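Long-range contact in SIRV1 hypothetical protein ORF119 (Sulfolobus islandicus rudivirus 1 variant xx, PDB 2X3G), which probably acts as a HUH-type replication initiator that nicks and joins viral DNA: residues S12-T23 with L63-K74. Residues are numbered along the deposited sequence; the frame is centred on the assembly and turned at random.
Sequences SYIYTYFITITT and LHYHILVFTNKK
Lys-74 CG lies over one face of the Tyr-15 ring, 3.9 Å from the centroid and 26° off the normal, a CH-pi contact; Ile-14 CG2 covers the opposite face, while Asn-72 C and Lys-73 N meet the edge. The Tyr-17 ring receives Thr-71 CG2 in plane, 3.7 Å from CE2. Phe-70 CB rests over one face of Tyr-13 and a water bridging Ser-12 O and Asn-72 ND2 lies over the centre of the other; the ring runs nearly parallel to the Asn-72 amide, whose OD1 accepts Ile-14 N at 2.9 Å. Thr-20 OG1, at the edge of the His-66 ring, is hydrogen-bonded to ND1 at 3.2 Å, and His-66 NE2 reaches the edge of His-64. These two histidines on one face, flanking Tyr-65, fit the HUH motif of Rep nucleases, whose histidine pair binds a divalent metal, probably also here, although none accompanies them. At the far end Thr-23 OG1, between backbone N and carbonyl carbon (chi1 65°), accepts Leu-63 N at 3.0 Å and also bonds Tyr-25. Antiparallel pairing (164°) from Tyr-15/Thr-71 to Ile-21/Tyr-65 forms the centre of the four-stranded sheet, between strands 49-55 and 89-94, with helix 30-44 against Ile-19, Tyr-65 and Val-69.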
ATOM      1  N   SER A  12      12.647  22.851  -5.207  1.00 14.45           N
ATOM      2  CA  SER A  12      12.403  24.210  -4.711  1.00 14.93           C
ATOM      3  C   SER A  12      12.842  24.425  -3.267  1.00 14.67           C
ATOM      4  O   SER A  12      12.867  25.555  -2.793  1.00 14.09           O
ATOM      5  CB  SER A  12      10.918  24.585  -4.865  1.00 15.23           C
ATOM      6  OG  SER A  12      10.056  23.572  -4.367  1.00 14.97           O
ATOM      7  N   TYR A  13      13.179  23.343  -2.564  1.00 14.39           N
ATOM      8  CA  TYR A  13      13.707  23.414  -1.205  1.00 14.88           C
ATOM      9  C   TYR A  13      15.171  23.036  -1.180  1.00 14.75           C
ATOM     10  O   TYR A  13      15.588  22.140  -1.892  1.00 15.23           O
ATOM     11  CB  TYR A  13      12.890  22.499  -0.263  1.00 14.41           C
ATOM     12  CG  TYR A  13      11.551  23.101   0.045  1.00 15.16           C
ATOM     13  CD1 TYR A  13      11.341  23.828   1.216  1.00 15.17           C
ATOM     14  CD2 TYR A  13      10.505  23.030  -0.851  1.00 13.67           C
ATOM     15  CE1 TYR A  13      10.136  24.395   1.478  1.00 16.00           C
ATOM     16  CE2 TYR A  13       9.293  23.593  -0.591  1.00 16.01           C
ATOM     17  CZ  TYR A  13       9.110  24.298   0.576  1.00 16.85           C
ATOM     18  OH  TYR A  13       7.905  24.908   0.845  1.00 16.98           O
ATOM     19  N   ILE A  14      15.948  23.697  -0.319  1.00 15.60           N
ATOM     20  CA  ILE A  14      17.388  23.465  -0.318  1.00 15.97           C
ATOM     21  C   ILE A  14      17.681  22.027   0.083  1.00 15.26           C
ATOM     22  O   ILE A  14      18.456  21.337  -0.580  1.00 16.45           O
ATOM     23  CB  ILE A  14      18.115  24.472   0.611  1.00 16.09           C
ATOM     24  CG1 ILE A  14      18.002  25.892   0.044  1.00 17.49           C
ATOM     25  CG2 ILE A  14      19.577  24.116   0.758  1.00 15.96           C
ATOM     26  CD1 ILE A  14      18.358  26.946   1.054  1.00 18.97           C
ATOM     27  N   TYR A  15      16.981  21.557   1.110  1.00 14.78           N
ATOM     28  CA  TYR A  15      17.249  20.248   1.698  1.00 14.50           C
ATOM     29  C   TYR A  15      16.065  19.308   1.555  1.00 14.41           C
ATOM     30  O   TYR A  15      14.945  19.665   1.896  1.00 15.61           O
ATOM     31  CB  TYR A  15      17.598  20.389   3.175  1.00 15.72           C
ATOM     32  CG  TYR A  15      18.708  21.380   3.422  1.00 15.06           C
ATOM     33  CD1 TYR A  15      20.010  21.054   3.091  1.00 18.72           C
ATOM     34  CD2 TYR A  15      18.450  22.659   3.951  1.00 18.07           C
ATOM     35  CE1 TYR A  15      21.048  21.974   3.274  1.00 20.25           C
ATOM     36  CE2 TYR A  15      19.463  23.569   4.135  1.00 18.54           C
ATOM     37  CZ  TYR A  15      20.761  23.220   3.816  1.00 19.74           C
ATOM     38  OH  TYR A  15      21.795  24.108   3.991  1.00 21.05           O
ATOM     39  N   THR A  16      16.341  18.118   1.025  1.00 14.30           N
ATOM     40  CA  THR A  16      15.384  17.014   0.976  1.00 13.32           C
ATOM     41  C   THR A  16      16.004  15.865   1.765  1.00 13.62           C
ATOM     42  O   THR A  16      16.991  15.269   1.326  1.00 13.89           O
ATOM     43  CB  THR A  16      15.148  16.494  -0.446  1.00 13.86           C
ATOM     44  OG1 THR A  16      14.623  17.532  -1.295  1.00 12.34           O
ATOM     45  CG2 THR A  16      14.158  15.340  -0.389  1.00 13.76           C
ATOM     46  N   TYR A  17      15.432  15.586   2.929  1.00 14.42           N
ATOM     47  CA  TYR A  17      15.924  14.517   3.796  1.00 13.91           C
ATOM     48  C   TYR A  17      15.023  13.306   3.644  1.00 14.33           C
ATOM     49  O   TYR A  17      13.802  13.428   3.757  1.00 14.93           O
ATOM     50  CB  TYR A  17      15.897  14.963   5.242  1.00 14.26           C
ATOM     51  CG  TYR A  17      16.847  16.072   5.584  1.00 12.97           C
ATOM     52  CD1 TYR A  17      18.187  15.811   5.787  1.00 13.77           C
ATOM     53  CD2 TYR A  17      16.397  17.393   5.687  1.00 13.42           C
ATOM     54  CE1 TYR A  17      19.070  16.818   6.121  1.00 16.31           C
ATOM     55  CE2 TYR A  17      17.288  18.423   6.027  1.00 13.00           C
ATOM     56  CZ  TYR A  17      18.629  18.107   6.233  1.00 14.24           C
ATOM     57  OH  TYR A  17      19.532  19.071   6.561  1.00 16.89           O
ATOM     58  N   PHE A  18      15.639  12.153   3.387  1.00 14.90           N
ATOM     59  CA  PHE A  18      14.971  10.863   3.308  1.00 14.66           C
ATOM     60  C   PHE A  18      15.333  10.110   4.575  1.00 15.05           C
ATOM     61  O   PHE A  18      16.484   9.738   4.766  1.00 15.47           O
ATOM     62  CB  PHE A  18      15.400  10.109   2.029  1.00 16.14           C
ATOM     63  CG  PHE A  18      14.901   8.702   1.946  1.00 16.36           C
ATOM     64  CD1 PHE A  18      13.590   8.399   2.264  1.00 19.92           C
ATOM     65  CD2 PHE A  18      15.739   7.683   1.534  1.00 20.89           C
ATOM     66  CE1 PHE A  18      13.136   7.096   2.220  1.00 20.46           C
ATOM     67  CE2 PHE A  18      15.293   6.385   1.461  1.00 21.69           C
ATOM     68  CZ  PHE A  18      13.984   6.086   1.804  1.00 20.91           C
ATOM     69  N   ILE A  19      14.336   9.948   5.449  1.00 13.62           N
ATOM     70  CA  ILE A  19      14.489   9.304   6.730  1.00 14.13           C
ATOM     71  C   ILE A  19      13.736   7.973   6.757  1.00 14.77           C
ATOM     72  O   ILE A  19      12.554   7.906   6.436  1.00 14.64           O
ATOM     73  CB  ILE A  19      13.911  10.210   7.827  1.00 13.75           C
ATOM     74  CG1 ILE A  19      14.390  11.661   7.651  1.00 15.97           C
ATOM     75  CG2 ILE A  19      14.196   9.615   9.230  1.00 13.12           C
ATOM     76  CD1 ILE A  19      13.688  12.646   8.593  1.00 14.09           C
ATOM     77  N   THR A  20      14.441   6.907   7.128  1.00 15.82           N
ATOM     78  CA  THR A  20      13.838   5.625   7.313  1.00 16.81           C
ATOM     79  C   THR A  20      13.934   5.255   8.784  1.00 17.48           C
ATOM     80  O   THR A  20      15.004   5.333   9.382  1.00 16.15           O
ATOM     81  CB  THR A  20      14.520   4.570   6.458  1.00 18.63           C
ATOM     82  OG1 THR A  20      14.542   5.032   5.118  1.00 20.56           O
ATOM     83  CG2 THR A  20      13.750   3.253   6.511  1.00 20.89           C
ATOM     84  N   ILE A  21      12.809   4.835   9.349  1.00 17.63           N
ATOM     85  CA  ILE A  21      12.727   4.497  10.769  1.00 18.89           C
ATOM     86  C   ILE A  21      12.165   3.088  10.867  1.00 19.92           C
ATOM     87  O   ILE A  21      11.147   2.787  10.245  1.00 20.05           O
ATOM     88  CB  ILE A  21      11.822   5.509  11.534  1.00 18.97           C
ATOM     89  CG1 ILE A  21      12.275   6.941  11.256  1.00 18.81           C
ATOM     90  CG2 ILE A  21      11.777   5.206  13.056  1.00 20.03           C
ATOM     91  CD1 ILE A  21      11.450   7.632  10.196  1.00 18.44           C
ATOM     92  N   THR A  22      12.867   2.220  11.595  1.00 20.12           N
ATOM     93  CA  THR A  22      12.377   0.894  11.897  1.00 22.30           C
ATOM     94  C   THR A  22      12.368   0.661  13.400  1.00 23.93           C
ATOM     95  O   THR A  22      13.259   1.117  14.121  1.00 22.36           O
ATOM     96  CB  THR A  22      13.248  -0.168  11.201  1.00 22.91           C
ATOM     97  OG1 THR A  22      13.288   0.120   9.788  1.00 24.02           O
ATOM     98  CG2 THR A  22      12.685  -1.555  11.427  1.00 27.09           C
ATOM     99  N   THR A  23      11.344  -0.041  13.882  1.00 25.97           N
ATOM    100  CA  THR A  23      11.350  -0.536  15.250  1.00 28.63           C
ATOM    101  C   THR A  23      11.115  -2.024  15.242  1.00 30.03           C
ATOM    102  O   THR A  23      10.645  -2.575  14.249  1.00 30.27           O
ATOM    103  CB  THR A  23      10.261   0.103  16.103  1.00 29.87           C
ATOM    104  OG1 THR A  23       8.973  -0.284  15.610  1.00 32.79           O
ATOM    105  CG2 THR A  23      10.378   1.603  16.069  1.00 28.77           C
ATOM    106  N   LEU A  63       7.594  -1.653  13.326  1.00 37.33           N
ATOM    107  CA  LEU A  63       7.145  -0.556  12.469  1.00 34.71           C
ATOM    108  C   LEU A  63       8.213  -0.252  11.429  1.00 31.56           C
ATOM    109  O   LEU A  63       9.412  -0.456  11.662  1.00 28.93           O
ATOM    110  CB  LEU A  63       6.886   0.711  13.294  1.00 34.58           C
ATOM    111  CG  LEU A  63       5.924   0.587  14.475  1.00 36.86           C
ATOM    112  CD1 LEU A  63       6.160   1.710  15.505  1.00 37.74           C
ATOM    113  CD2 LEU A  63       4.494   0.565  13.976  1.00 37.65           C
ATOM    114  N   HIS A  64       7.760   0.253  10.288  1.00 29.55           N
ATOM    115  CA  HIS A  64       8.642   0.702   9.233  1.00 27.80           C
ATOM    116  C   HIS A  64       8.043   1.981   8.653  1.00 25.58           C
ATOM    117  O   HIS A  64       6.936   1.951   8.095  1.00 24.83           O
ATOM    118  CB  HIS A  64       8.755  -0.391   8.173  1.00 30.08           C
ATOM    119  CG  HIS A  64      10.040  -0.369   7.416  1.00 31.70           C
ATOM    120  ND1 HIS A  64      11.168  -1.031   7.856  1.00 36.22           N
ATOM    121  CD2 HIS A  64      10.377   0.213   6.240  1.00 34.29           C
ATOM    122  CE1 HIS A  64      12.151  -0.836   6.993  1.00 36.92           C
ATOM    123  NE2 HIS A  64      11.697  -0.089   6.001  1.00 34.25           N
ATOM    124  N   TYR A  65       8.745   3.100   8.840  1.00 23.17           N
ATOM    125  CA  TYR A  65       8.307   4.403   8.336  1.00 22.53           C
ATOM    126  C   TYR A  65       9.327   4.946   7.345  1.00 20.37           C
ATOM    127  O   TYR A  65      10.517   4.785   7.540  1.00 18.27           O
ATOM    128  CB  TYR A  65       8.204   5.447   9.454  1.00 22.95           C
ATOM    129  CG  TYR A  65       7.392   5.109  10.689  1.00 25.28           C
ATOM    130  CD1 TYR A  65       7.777   5.612  11.932  1.00 26.14           C
ATOM    131  CD2 TYR A  65       6.241   4.336  10.624  1.00 26.32           C
ATOM    132  CE1 TYR A  65       7.057   5.351  13.076  1.00 26.96           C
ATOM    133  CE2 TYR A  65       5.506   4.069  11.755  1.00 27.77           C
ATOM    134  CZ  TYR A  65       5.921   4.580  12.987  1.00 29.09           C
ATOM    135  OH  TYR A  65       5.210   4.334  14.124  1.00 30.98           O
ATOM    136  N   HIS A  66       8.858   5.608   6.302  1.00 19.29           N
ATOM    137  CA  HIS A  66       9.734   6.376   5.411  1.00 18.95           C
ATOM    138  C   HIS A  66       9.188   7.784   5.365  1.00 18.39           C
ATOM    139  O   HIS A  66       7.985   7.974   5.256  1.00 18.91           O
ATOM    140  CB  HIS A  66       9.783   5.802   3.991  1.00 19.16           C
ATOM    141  CG  HIS A  66      10.291   4.404   3.908  1.00 22.43           C
ATOM    142  ND1 HIS A  66      11.603   4.067   4.168  1.00 24.32           N
ATOM    143  CD2 HIS A  66       9.662   3.253   3.587  1.00 24.36           C
ATOM    144  CE1 HIS A  66      11.756   2.766   4.013  1.00 25.95           C
ATOM    145  NE2 HIS A  66      10.592   2.248   3.668  1.00 26.93           N
ATOM    146  N   ILE A  67      10.080   8.765   5.443  1.00 17.95           N
ATOM    147  CA  ILE A  67       9.688  10.146   5.513  1.00 18.15           C
ATOM    148  C   ILE A  67      10.583  10.979   4.609  1.00 17.70           C
ATOM    149  O   ILE A  67      11.798  10.855   4.681  1.00 17.54           O
ATOM    150  CB  ILE A  67       9.788  10.663   6.963  1.00 17.85           C
ATOM    151  CG1 ILE A  67       8.920   9.831   7.910  1.00 19.37           C
ATOM    152  CG2 ILE A  67       9.343  12.111   7.069  1.00 18.64           C
ATOM    153  CD1 ILE A  67       8.855  10.411   9.318  1.00 20.74           C
ATOM    154  N   LEU A  68       9.979  11.807   3.751  1.00 17.56           N
ATOM    155  CA  LEU A  68      10.704  12.900   3.095  1.00 16.33           C
ATOM    156  C   LEU A  68      10.369  14.215   3.758  1.00 15.81           C
ATOM    157  O   LEU A  68       9.201  14.550   3.959  1.00 16.34           O
ATOM    158  CB  LEU A  68      10.348  13.033   1.623  1.00 16.56           C
ATOM    159  CG  LEU A  68      10.921  12.022   0.677  1.00 16.89           C
ATOM    160  CD1 LEU A  68      10.347  12.324  -0.710  1.00 15.34           C
ATOM    161  CD2 LEU A  68      12.434  12.075   0.671  1.00 14.78           C
ATOM    162  N   VAL A  69      11.409  14.946   4.110  1.00 14.78           N
ATOM    163  CA  VAL A  69      11.271  16.280   4.696  1.00 14.17           C
ATOM    164  C   VAL A  69      11.911  17.249   3.692  1.00 13.85           C
ATOM    165  O   VAL A  69      13.077  17.114   3.346  1.00 13.09           O
ATOM    166  CB  VAL A  69      11.950  16.365   6.074  1.00 14.71           C
ATOM    167  CG1 VAL A  69      11.980  17.820   6.590  1.00 14.04           C
ATOM    168  CG2 VAL A  69      11.246  15.446   7.099  1.00 15.47           C
ATOM    169  N   PHE A  70      11.119  18.188   3.212  1.00 13.37           N
ATOM    170  CA  PHE A  70      11.592  19.288   2.384  1.00 13.04           C
ATOM    171  C   PHE A  70      11.649  20.557   3.224  1.00 13.03           C
ATOM    172  O   PHE A  70      10.642  20.981   3.762  1.00 13.19           O
ATOM    173  CB  PHE A  70      10.611  19.498   1.257  1.00 14.15           C
ATOM    174  CG  PHE A  70      10.351  18.268   0.470  1.00 12.34           C
ATOM    175  CD1 PHE A  70       9.248  17.458   0.756  1.00 14.57           C
ATOM    176  CD2 PHE A  70      11.201  17.896  -0.564  1.00 14.87           C
ATOM    177  CE1 PHE A  70       8.996  16.322   0.011  1.00 14.78           C
ATOM    178  CE2 PHE A  70      10.949  16.783  -1.308  1.00 15.17           C
ATOM    179  CZ  PHE A  70       9.845  15.979  -1.018  1.00 14.49           C
ATOM    180  N   THR A  71      12.822  21.173   3.283  1.00 13.07           N
ATOM    181  CA  THR A  71      13.066  22.287   4.188  1.00 13.91           C
ATOM    182  C   THR A  71      14.241  23.131   3.683  1.00 14.65           C
ATOM    183  O   THR A  71      15.122  22.647   2.969  1.00 14.87           O
ATOM    184  CB  THR A  71      13.350  21.783   5.622  1.00 14.10           C
ATOM    185  OG1 THR A  71      13.463  22.878   6.533  1.00 14.21           O
ATOM    186  CG2 THR A  71      14.625  20.944   5.704  1.00 11.99           C
ATOM    187  N   ASN A  72      14.241  24.392   4.086  1.00 16.12           N
ATOM    188  CA  ASN A  72      15.281  25.334   3.682  1.00 16.55           C
ATOM    189  C   ASN A  72      16.262  25.562   4.813  1.00 17.70           C
ATOM    190  O   ASN A  72      17.197  26.354   4.685  1.00 18.46           O
ATOM    191  CB  ASN A  72      14.624  26.628   3.195  1.00 17.32           C
ATOM    192  CG  ASN A  72      13.904  26.439   1.893  1.00 17.12           C
ATOM    193  OD1 ASN A  72      14.431  25.792   0.988  1.00 18.14           O
ATOM    194  ND2 ASN A  72      12.713  26.986   1.779  1.00 17.19           N
ATOM    195  N   LYS A  73      16.095  24.810   5.901  1.00 18.23           N
ATOM    196  CA  LYS A  73      16.956  24.938   7.066  1.00 19.94           C
ATOM    197  C   LYS A  73      17.455  23.569   7.461  1.00 19.41           C
ATOM    198  O   LYS A  73      16.655  22.664   7.616  1.00 18.32           O
ATOM    199  CB  LYS A  73      16.164  25.538   8.222  1.00 20.92           C
ATOM    200  CG  LYS A  73      16.987  25.726   9.482  1.00 23.48           C
ATOM    201  CD  LYS A  73      16.267  26.571  10.527  1.00 26.11           C
ATOM    202  CE  LYS A  73      17.006  26.577  11.869  1.00 30.28           C
ATOM    203  NZ  LYS A  73      18.489  26.680  11.725  1.00 35.62           N
ATOM    204  N   LYS A  74      18.760  23.427   7.654  1.00 19.78           N
ATOM    205  CA  LYS A  74      19.337  22.125   7.990  1.00 20.00           C
ATOM    206  C   LYS A  74      18.702  21.575   9.238  1.00 19.81           C
ATOM    207  O   LYS A  74      18.518  22.311  10.213  1.00 18.46           O
ATOM    208  CB  LYS A  74      20.839  22.226   8.232  1.00 21.43           C
ATOM    209  CG  LYS A  74      21.689  22.012   7.013  1.00 23.12           C
ATOM    210  CD  LYS A  74      23.145  22.284   7.341  1.00 23.89           C
ATOM    211  CE  LYS A  74      24.001  22.155   6.098  1.00 25.53           C
ATOM    212  NZ  LYS A  74      25.414  22.533   6.361  1.00 28.46           N
TER
HETATM  213  O   HOH W   1      11.326  27.027  -0.859  1.00 20.57           O